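Local atomic coordinates of nitroreductase family protein (Sphingopyxis sp., PDB entry 7DP1), a protein that reduces nitro groups of dinitroaniline herbicides, using bound FMN and electrons from NADPH, as a member of the nitroreductase family. Residues 92-95 / 96-100. The protein carries 1 engineered substitution. Numbering follows the deposited sequence.
Sequences LTDP and WDSRR
Where T93, D94 and P95 meet W96, D97 and S98, a loop closes on the first turn of helix 96-109, a local contact at the surface of the FMN-dependent nitroreductase fold in which the chain before the helix is bonded back to its start. It illustrates how the first amides of a helix can be met by the residues just before it. The D94-P95 peptide bond, just ahead of the helix, is cis. D97 N donates to T93 O at 2.9 Å, and D94 OD1 accepts a weak bond from S98 N. P95 O is shared: S98 OG reaches it at 2.8 Å, because chi1 of 62° sets the hydroxyl between the backbone N and the carbonyl carbon, while the amides of S98 and R99 add weak bonds.

P95 CD lies over one face of the W96 indole in a CH-pi contact, 4.0 Å from the centroid of the six-membered ring, and T93 OG1 approaches the edge of that ring in its plane. L92 crosses W96 at about a right angle, CD1 resting on W96 CB at 3.6 Å. Its other methyl, CD2, lies over one face of the R100 guanidinium, toward its rim. R99 NH1 bonds to L50 O of the second subunit, whose L50, M146 and G48 pack on L92, W96 and R100 respectively.

The R100 side chain lies about 7 Å from a bound FMN. An alanine in place of D97 is likely to leave the R100 guanidinium without its ionic mate in this turn and freer to rotate. That grip is side-on and falls on one oxygen: D97 OD1 takes R100 NH2 at 3.0 Å, nearly in line with its C-O bond, and R100 NE at 3.1 Å from above the carboxylate plane.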
loop_
_atom_site.group_PDB
_atom_site.type_symbol
_atom_site.label_atom_id
_atom_site.label_comp_id
_atom_site.label_asym_id
_atom_site.label_seq_id
_atom_site.Cartn_x
_atom_site.Cartn_y
_atom_site.Cartn_z
ATOM N N LEU A 92 -17.565 -10.758 -5.691
ATOM C CA LEU A 92 -17.575 -9.342 -5.349
ATOM C C LEU A 92 -18.972 -8.716 -5.446
ATOM O O LEU A 92 -19.593 -8.682 -6.510
ATOM C CB LEU A 92 -16.591 -8.600 -6.250
ATOM C CG LEU A 92 -16.292 -7.133 -5.964
ATOM C CD1 LEU A 92 -15.709 -6.976 -4.571
ATOM C CD2 LEU A 92 -15.348 -6.592 -7.032
ATOM N N THR A 93 -19.445 -8.236 -4.300
ATOM C CA THR A 93 -20.731 -7.560 -4.148
ATOM C C THR A 93 -20.656 -6.034 -4.160
ATOM O O THR A 93 -19.568 -5.452 -4.199
ATOM C CB THR A 93 -21.423 -7.982 -2.833
ATOM O OG1 THR A 93 -20.587 -7.623 -1.723
ATOM C CG2 THR A 93 -21.660 -9.478 -2.805
ATOM N N ASP A 94 -21.832 -5.402 -4.143
ATOM C CA ASP A 94 -21.937 -3.957 -3.946
ATOM C C ASP A 94 -21.557 -3.686 -2.490
ATOM O O ASP A 94 -21.691 -4.577 -1.649
ATOM C CB ASP A 94 -23.357 -3.445 -4.215
ATOM C CG ASP A 94 -23.599 -3.121 -5.669
ATOM O OD1 ASP A 94 -22.686 -2.580 -6.330
ATOM O OD2 ASP A 94 -24.713 -3.397 -6.148
ATOM N N PRO A 95 -21.099 -2.462 -2.169
ATOM C CA PRO A 95 -20.863 -1.255 -2.971
ATOM C C PRO A 95 -19.725 -1.406 -3.967
ATOM O O PRO A 95 -19.663 -0.686 -4.961
ATOM C CB PRO A 95 -20.502 -0.206 -1.917
ATOM C CG PRO A 95 -19.831 -0.994 -0.854
ATOM C CD PRO A 95 -20.625 -2.278 -0.785
ATOM N N TRP A 96 -18.844 -2.357 -3.695
ATOM C CA TRP A 96 -17.586 -2.458 -4.411
ATOM C C TRP A 96 -17.768 -2.708 -5.895
ATOM O O TRP A 96 -17.069 -2.119 -6.717
ATOM C CB TRP A 96 -16.738 -3.575 -3.800
ATOM C CG TRP A 96 -16.405 -3.292 -2.391
ATOM C CD1 TRP A 96 -15.519 -2.371 -1.922
ATOM C CD2 TRP A 96 -16.991 -3.913 -1.242
ATOM N NE1 TRP A 96 -15.512 -2.385 -0.549
ATOM C CE2 TRP A 96 -16.402 -3.327 -0.107
ATOM C CE3 TRP A 96 -17.948 -4.917 -1.064
ATOM C CZ2 TRP A 96 -16.739 -3.713 1.191
ATOM C CZ3 TRP A 96 -18.284 -5.294 0.224
ATOM C CH2 TRP A 96 -17.680 -4.694 1.336
ATOM N N ASP A 97 -18.711 -3.560 -6.262
ATOM C CA ASP A 97 -18.771 -3.935 -7.656
ATOM C C ASP A 97 -19.236 -2.757 -8.521
ATOM O O ASP A 97 -18.767 -2.602 -9.644
ATOM C CB ASP A 97 -19.689 -5.144 -7.836
ATOM C CG ASP A 97 -19.483 -5.829 -9.166
ATOM O OD1 ASP A 97 -18.391 -6.413 -9.356
ATOM O OD2 ASP A 97 -20.406 -5.793 -10.011
ATOM N N SER A 98 -20.081 -1.880 -7.983
ATOM C CA SER A 98 -20.501 -0.710 -8.756
ATOM C C SER A 98 -19.348 0.279 -8.957
ATOM O O SER A 98 -19.273 0.956 -9.979
ATOM C CB SER A 98 -21.700 -0.014 -8.091
ATOM O OG SER A 98 -21.395 0.469 -6.793
ATOM N N ARG A 99 -18.404 0.297 -8.020
ATOM C CA ARG A 99 -17.282 1.228 -8.093
ATOM C C ARG A 99 -16.411 1.015 -9.333
ATOM O O ARG A 99 -16.078 1.977 -10.029
ATOM C CB ARG A 99 -16.429 1.111 -6.824
ATOM C CG ARG A 99 -17.187 1.493 -5.554
ATOM C CD ARG A 99 -16.354 1.284 -4.282
ATOM N NE ARG A 99 -17.147 1.542 -3.075
ATOM C CZ ARG A 99 -16.660 1.624 -1.837
ATOM N NH1 ARG A 99 -15.361 1.454 -1.603
ATOM N NH2 ARG A 99 -17.488 1.852 -0.823
ATOM N N ARG A 100 -16.067 -0.235 -9.635
ATOM C CA ARG A 100 -15.194 -0.497 -10.779
ATOM C C ARG A 100 -15.842 -0.258 -12.134
ATOM O O ARG A 100 -15.171 0.135 -13.088
ATOM C CB ARG A 100 -14.629 -1.923 -10.725
ATOM C CG ARG A 100 -15.599 -3.054 -10.470
ATOM C CD ARG A 100 -14.828 -4.368 -10.629
ATOM N NE ARG A 100 -15.687 -5.541 -10.549
ATOM C CZ ARG A 100 -15.334 -6.760 -10.947
ATOM N NH1 ARG A 100 -14.134 -6.970 -11.465
ATOM N NH2 ARG A 100 -16.189 -7.768 -10.832
#